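Local coordinates for protein 2',5'-phosphodiesterase 12 (Homo sapiens, PDB 4Z0V) that belongs to the endonuclease/exonuclease/phosphatase family, with a DNase I-like domain following an N-terminal E-set-type domain, at residues 231-234 with 235-239; 309-313 with 314-318. All coordinates share one frame; numbering follows the deposited sequence.

Overall arrangement
Both contacts are local ones, each made within a single helix of the endonuclease/exonuclease/phosphatase domain. Contact 1 spans the short helix 232-238, which starts where strand 222-231 ends; contact 2 lies at the C-terminal end of the long helix 295-316. Their centres are about 17 Å apart and their nearest atoms about 6 Å, so they do not touch, but the helices that carry them do: Phe232 of contact 1 packs on Gln301, Val304 and Ala305, and Leu236 on Ile300, all earlier in helix 295-316. Strand 222-231 is a second link, since its residues Leu225 and His228 meet side chains of contact 2. Each contact lies about 24 Å from the centre of the chain.

Contact 1 of 2, residues 231-234 with 235-239; sequences SFYE and ALESD
A short alpha-helix, 232-238, takes over directly from strand 222-231, and its first turn is tied to the next by a ladder of i to i+4 bonds that opens with Ala235 N to Ser231 O, at 3.1 Å. Ser231 is the N-cap residue, but its hydroxyl does not cap the helix. Leu236 N follows onto Phe232 O, at 2.9 Å. Glu237 N reaches Tyr233 O at 3.0 Å, and Ser238 N bonds Glu234 O, also at 3.0 Å. Asp239 N, 2.9 Å from Ala235 O, ends the series.

The side chains that meet are those of Tyr233 and Glu237, one turn apart, lying alongside each other and pointing the same way. In both, CG stands between the backbone N and the carbonyl carbon (chi1 78° and 72°), which sends the two groups off in step. This also brings CG of Glu237 over the preceding turn, 3.1 Å from Tyr233 O. OE1 of Glu237 comes to the ring edge, near the ring plane, 3.5 Å from CD2 of Tyr233, and the carboxylate is turned almost perpendicular to the ring, at 86°. Against one face of the same ring, toward its rim, lies CB of Glu234.

The helix is amphipathic: Phe232, Ala235 and Leu236 are buried against the DNase I-like fold, while Glu234, Glu237 and Ser238 are exposed. Phe232 and Leu236 both pack on helix 295-316, and Leu236 also meets Val259 and Leu260 of helix 253-261. Glu234 OE2 and Glu237 OE1 stand 5.9 Å apart, like charges that may disfavour each other slightly. Past the last turn, Asp239 leaves helical geometry, and its OD1 accepts a hydrogen bond from Leu241 N.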
ATOM      1  N   SER A 231       7.077  16.760  -2.537  1.00 11.10           N
ATOM      2  CA  SER A 231       7.056  17.022  -1.111  1.00 11.96           C
ATOM      3  C   SER A 231       6.126  18.225  -0.970  1.00 14.90           C
ATOM      4  O   SER A 231       6.296  19.172  -1.742  1.00 13.76           O
ATOM      5  CB  SER A 231       8.453  17.329  -0.578  1.00 16.39           C
ATOM      6  OG  SER A 231       9.221  16.134  -0.577  1.00 26.04           O
ATOM      7  N   PHE A 232       5.118  18.194  -0.080  1.00 11.06           N
ATOM      8  CA  PHE A 232       4.215  19.355   0.035  1.00 11.93           C
ATOM      9  C   PHE A 232       4.968  20.646   0.379  1.00 15.71           C
ATOM     10  O   PHE A 232       4.645  21.670  -0.196  1.00 13.69           O
ATOM     11  CB  PHE A 232       3.097  19.150   1.075  1.00 13.20           C
ATOM     12  CG  PHE A 232       2.159  17.990   0.780  1.00 13.59           C
ATOM     13  CD1 PHE A 232       1.360  17.990  -0.362  1.00 16.46           C
ATOM     14  CD2 PHE A 232       2.074  16.907   1.643  1.00 14.68           C
ATOM     15  CE1 PHE A 232       0.511  16.909  -0.638  1.00 16.26           C
ATOM     16  CE2 PHE A 232       1.234  15.827   1.361  1.00 16.61           C
ATOM     17  CZ  PHE A 232       0.448  15.843   0.234  1.00 14.76           C
ATOM     18  N   TYR A 233       5.980  20.601   1.268  1.00 13.66           N
ATOM     19  CA  TYR A 233       6.660  21.843   1.673  1.00 14.77           C
ATOM     20  C   TYR A 233       7.383  22.485   0.475  1.00 17.22           C
ATOM     21  O   TYR A 233       7.369  23.700   0.325  1.00 18.77           O
ATOM     22  CB  TYR A 233       7.640  21.580   2.843  1.00 17.20           C
ATOM     23  CG  TYR A 233       8.954  20.956   2.435  1.00 21.00           C
ATOM     24  CD1 TYR A 233       9.131  19.577   2.457  1.00 22.54           C
ATOM     25  CD2 TYR A 233      10.034  21.748   2.046  1.00 23.47           C
ATOM     26  CE1 TYR A 233      10.338  18.995   2.061  1.00 23.50           C
ATOM     27  CE2 TYR A 233      11.241  21.178   1.645  1.00 25.07           C
ATOM     28  CZ  TYR A 233      11.382  19.800   1.636  1.00 31.19           C
ATOM     29  OH  TYR A 233      12.571  19.238   1.247  1.00 34.43           O
ATOM     30  N   GLU A 234       7.981  21.659  -0.381  1.00 15.09           N
ATOM     31  CA  GLU A 234       8.737  22.130  -1.545  1.00 15.42           C
ATOM     32  C   GLU A 234       7.803  22.758  -2.561  1.00 18.82           C
ATOM     33  O   GLU A 234       8.064  23.866  -3.038  1.00 18.67           O
ATOM     34  CB  GLU A 234       9.470  20.942  -2.158  1.00 17.45           C
ATOM     35  CG  GLU A 234      10.736  21.300  -2.901  1.00 30.65           C
ATOM     36  CD  GLU A 234      11.625  20.090  -3.099  1.00 57.49           C
ATOM     37  OE1 GLU A 234      11.087  19.005  -3.421  1.00 36.02           O
ATOM     38  OE2 GLU A 234      12.853  20.214  -2.890  1.00 61.68           O
ATOM     39  N   ALA A 235       6.688  22.059  -2.879  1.00 14.61           N
ATOM     40  CA  ALA A 235       5.704  22.568  -3.822  1.00 12.97           C
ATOM     41  C   ALA A 235       5.102  23.881  -3.331  1.00 17.18           C
ATOM     42  O   ALA A 235       5.039  24.831  -4.103  1.00 16.97           O
ATOM     43  CB  ALA A 235       4.603  21.541  -4.041  1.00 14.01           C
ATOM     44  N   LEU A 236       4.694  23.945  -2.048  1.00 15.06           N
ATOM     45  CA  LEU A 236       4.050  25.142  -1.503  1.00 16.36           C
ATOM     46  C   LEU A 236       4.995  26.359  -1.475  1.00 20.19           C
ATOM     47  O   LEU A 236       4.570  27.475  -1.819  1.00 17.91           O
ATOM     48  CB  LEU A 236       3.496  24.876  -0.094  1.00 16.64           C
ATOM     49  CG  LEU A 236       2.817  26.067   0.623  1.00 19.85           C
ATOM     50  CD1 LEU A 236       1.590  26.592  -0.171  1.00 20.53           C
ATOM     51  CD2 LEU A 236       2.405  25.675   2.018  1.00 22.63           C
ATOM     52  N   GLU A 237       6.231  26.162  -1.053  1.00 17.91           N
ATOM     53  CA  GLU A 237       7.115  27.323  -0.935  1.00 20.08           C
ATOM     54  C   GLU A 237       7.748  27.773  -2.259  1.00 26.45           C
ATOM     55  O   GLU A 237       7.985  28.980  -2.407  1.00 26.12           O
ATOM     56  CB  GLU A 237       8.219  27.077   0.128  1.00 21.80           C
ATOM     57  CG  GLU A 237       9.306  26.083  -0.274  1.00 34.83           C
ATOM     58  CD  GLU A 237      10.274  25.651   0.814  1.00 52.49           C
ATOM     59  OE1 GLU A 237      11.060  24.709   0.558  1.00 48.65           O
ATOM     60  OE2 GLU A 237      10.254  26.249   1.915  1.00 42.47           O
ATOM     61  N   SER A 238       8.032  26.831  -3.201  1.00 22.06           N
ATOM     62  CA  SER A 238       8.785  27.126  -4.420  1.00 22.95           C
ATOM     63  C   SER A 238       8.030  27.005  -5.726  1.00 27.97           C
ATOM     64  O   SER A 238       8.549  27.486  -6.733  1.00 29.86           O
ATOM     65  CB  SER A 238      10.000  26.202  -4.507  1.00 25.51           C
ATOM     66  OG  SER A 238      10.830  26.392  -3.373  1.00 34.85           O
ATOM     67  N   ASP A 239       6.884  26.301  -5.773  1.00 21.86           N
ATOM     68  CA  ASP A 239       6.206  26.154  -7.061  1.00 20.10           C
ATOM     69  C   ASP A 239       5.173  27.251  -7.241  1.00 22.80           C
ATOM     70  O   ASP A 239       4.253  27.338  -6.423  1.00 20.97           O
ATOM     71  CB  ASP A 239       5.566  24.761  -7.198  1.00 21.86           C
ATOM     72  CG  ASP A 239       5.170  24.382  -8.614  1.00 23.61           C
ATOM     73  OD1 ASP A 239       4.682  25.256  -9.354  1.00 21.62           O
ATOM     74  OD2 ASP A 239       5.331  23.226  -8.971  1.00 28.55           O
TER

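Contact 2 of 2, residues 309-313 with 314-318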
ATOM      1  N   ILE A 309      -2.655  17.738  -8.202  1.00 10.62           N
ATOM      2  CA  ILE A 309      -3.343  16.703  -8.980  1.00  9.05           C
ATOM      3  C   ILE A 309      -4.140  17.354 -10.123  1.00 12.27           C
ATOM      4  O   ILE A 309      -4.176  16.796 -11.233  1.00 11.78           O
ATOM      5  CB  ILE A 309      -4.224  15.829  -8.054  1.00 11.93           C
ATOM      6  CG1 ILE A 309      -3.324  14.958  -7.132  1.00 11.35           C
ATOM      7  CG2 ILE A 309      -5.152  14.951  -8.886  1.00 10.99           C
ATOM      8  CD1 ILE A 309      -4.044  14.418  -5.863  1.00 15.66           C
ATOM      9  N   ARG A 310      -4.713  18.555  -9.877  1.00 11.01           N
ATOM     10  CA  ARG A 310      -5.438  19.287 -10.924  1.00 12.12           C
ATOM     11  C   ARG A 310      -4.456  19.645 -12.054  1.00 14.65           C
ATOM     12  O   ARG A 310      -4.772  19.471 -13.225  1.00 13.87           O
ATOM     13  CB  ARG A 310      -6.110  20.555 -10.315  1.00 11.64           C
ATOM     14  CG  ARG A 310      -6.853  21.490 -11.300  1.00 20.48           C
ATOM     15  CD  ARG A 310      -8.030  20.863 -12.027  1.00 32.20           C
ATOM     16  NE  ARG A 310      -9.168  20.632 -11.135  1.00 34.10           N
ATOM     17  CZ  ARG A 310     -10.216  19.872 -11.431  1.00 46.40           C
ATOM     18  NH1 ARG A 310     -10.282  19.244 -12.601  1.00 34.04           N
ATOM     19  NH2 ARG A 310     -11.189  19.704 -10.550  1.00 33.82           N
ATOM     20  N   HIS A 311      -3.254  20.083 -11.692  1.00 12.70           N
ATOM     21  CA  HIS A 311      -2.231  20.433 -12.679  1.00 13.48           C
ATOM     22  C   HIS A 311      -1.854  19.214 -13.501  1.00 13.41           C
ATOM     23  O   HIS A 311      -1.805  19.285 -14.727  1.00 13.24           O
ATOM     24  CB  HIS A 311      -0.980  20.997 -11.985  1.00 15.23           C
ATOM     25  CG  HIS A 311       0.168  21.240 -12.909  1.00 19.72           C
ATOM     26  ND1 HIS A 311       0.105  22.201 -13.897  1.00 23.18           N
ATOM     27  CD2 HIS A 311       1.390  20.657 -12.942  1.00 23.49           C
ATOM     28  CE1 HIS A 311       1.283  22.169 -14.506  1.00 23.27           C
ATOM     29  NE2 HIS A 311       2.091  21.264 -13.955  1.00 23.75           N
ATOM     30  N   VAL A 312      -1.537  18.098 -12.824  1.00  9.75           N
ATOM     31  CA  VAL A 312      -1.141  16.893 -13.546  1.00  9.75           C
ATOM     32  C   VAL A 312      -2.260  16.385 -14.454  1.00 11.83           C
ATOM     33  O   VAL A 312      -2.004  16.040 -15.616  1.00 11.86           O
ATOM     34  CB  VAL A 312      -0.708  15.789 -12.547  1.00 12.84           C
ATOM     35  CG1 VAL A 312      -0.504  14.441 -13.252  1.00 13.52           C
ATOM     36  CG2 VAL A 312       0.559  16.204 -11.806  1.00 12.57           C
ATOM     37  N   SER A 313      -3.473  16.277 -13.904  1.00 10.92           N
ATOM     38  CA  SER A 313      -4.580  15.643 -14.601  1.00 10.51           C
ATOM     39  C   SER A 313      -5.277  16.508 -15.639  1.00 14.90           C
ATOM     40  O   SER A 313      -5.912  15.927 -16.513  1.00 15.75           O
ATOM     41  CB  SER A 313      -5.619  15.099 -13.617  1.00 11.87           C
ATOM     42  OG  SER A 313      -6.294  16.131 -12.908  1.00 16.59           O
ATOM     43  N   CYS A 314      -5.172  17.835 -15.563  1.00 13.36           N
ATOM     44  CA  CYS A 314      -5.894  18.748 -16.455  1.00 14.95           C
ATOM     45  C   CYS A 314      -4.999  19.693 -17.249  1.00 18.25           C
ATOM     46  O   CYS A 314      -5.455  20.251 -18.233  1.00 17.35           O
ATOM     47  CB  CYS A 314      -6.923  19.530 -15.651  1.00 17.12           C
ATOM     48  SG  CYS A 314      -8.256  18.494 -15.028  1.00 22.42           S
ATOM     49  N   ASP A 315      -3.763  19.881 -16.825  1.00 14.04           N
ATOM     50  CA  ASP A 315      -2.809  20.764 -17.504  1.00 14.72           C
ATOM     51  C   ASP A 315      -1.756  19.933 -18.221  1.00 18.30           C
ATOM     52  O   ASP A 315      -1.633  20.062 -19.441  1.00 17.99           O
ATOM     53  CB  ASP A 315      -2.160  21.752 -16.511  1.00 16.64           C
ATOM     54  CG  ASP A 315      -3.068  22.824 -15.932  1.00 38.29           C
ATOM     55  OD1 ASP A 315      -4.200  22.984 -16.434  1.00 41.36           O
ATOM     56  OD2 ASP A 315      -2.624  23.540 -15.002  1.00 48.33           O
ATOM     57  N   LEU A 316      -1.016  19.059 -17.489  1.00 15.11           N
ATOM     58  CA  LEU A 316       0.012  18.194 -18.088  1.00 14.52           C
ATOM     59  C   LEU A 316      -0.650  17.215 -19.027  1.00 17.28           C
ATOM     60  O   LEU A 316      -0.193  17.038 -20.142  1.00 19.84           O
ATOM     61  CB  LEU A 316       0.863  17.456 -17.029  1.00 14.75           C
ATOM     62  CG  LEU A 316       1.714  18.339 -16.098  1.00 20.75           C
ATOM     63  CD1 LEU A 316       2.638  17.477 -15.208  1.00 20.65           C
ATOM     64  CD2 LEU A 316       2.590  19.336 -16.901  1.00 22.83           C
ATOM     65  N   TYR A 317      -1.745  16.596 -18.580  1.00 12.72           N
ATOM     66  CA  TYR A 317      -2.569  15.707 -19.404  1.00 12.64           C
ATOM     67  C   TYR A 317      -3.871  16.450 -19.700  1.00 17.34           C
ATOM     68  O   TYR A 317      -4.328  17.227 -18.862  1.00 16.72           O
ATOM     69  CB  TYR A 317      -2.840  14.376 -18.711  1.00 12.69           C
ATOM     70  CG  TYR A 317      -1.641  13.456 -18.721  1.00 12.52           C
ATOM     71  CD1 TYR A 317      -1.446  12.546 -19.761  1.00 14.06           C
ATOM     72  CD2 TYR A 317      -0.685  13.515 -17.708  1.00 13.00           C
ATOM     73  CE1 TYR A 317      -0.334  11.693 -19.781  1.00 12.33           C
ATOM     74  CE2 TYR A 317       0.437  12.682 -17.724  1.00 13.65           C
ATOM     75  CZ  TYR A 317       0.614  11.789 -18.772  1.00 13.69           C
ATOM     76  OH  TYR A 317       1.674  10.935 -18.748  1.00 14.70           O
ATOM     77  N   PRO A 318      -4.522  16.164 -20.830  1.00 13.51           N
ATOM     78  CA  PRO A 318      -5.710  16.947 -21.205  1.00 14.35           C
ATOM     79  C   PRO A 318      -7.028  16.412 -20.613  1.00 20.32           C
ATOM     80  O   PRO A 318      -8.003  16.196 -21.338  1.00 22.01           O
ATOM     81  CB  PRO A 318      -5.676  16.871 -22.738  1.00 15.50           C
ATOM     82  CG  PRO A 318      -5.158  15.501 -22.997  1.00 20.03           C
ATOM     83  CD  PRO A 318      -4.068  15.320 -21.953  1.00 15.46           C
TER
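Arg310, kinked about its CB-CG and CG-CD bonds (chi2 62°, chi3 71°), folds along the helix toward Cys314, so that NH1 donates to Cys314 SG at 3.2 Å, with the sulfur at the edge of the guanidinium and near its plane; Phe369 adds a cation-pi contact. His311 holds the next turn twice. Its ND1 donates to the anti lone pair of Asp315 OD2 at 3.2 Å, with ring and carboxylate planes 81° apart, while its carbonyl accepts from both Asp315 N and Leu316 N. The latter bond, 2.9 Å from Leu316 N to His311 O, is i to i+5 and marks a pi-type widening at the helix end. The ring also packs on Leu316, NE2 of His311 lying 3.6 Å from CD2 of Leu316. Val312 O continues the widening, taking Tyr317 N at 3.0 Å, and Val312 CG2 meets Leu316 CD1 at 4.2 Å. Ser313 N and OG, each 2.8 Å from Ile309 O, arrive from opposite faces of its carbonyl plane. In the beta-alpha-beta unit around helix 295-316, this last turn lies with Val312 on Cys282 of strand 280-287, Ser313 on Val322 of strand 322-327, and Tyr317 bonded through OH to Ser226 of strand 222-231.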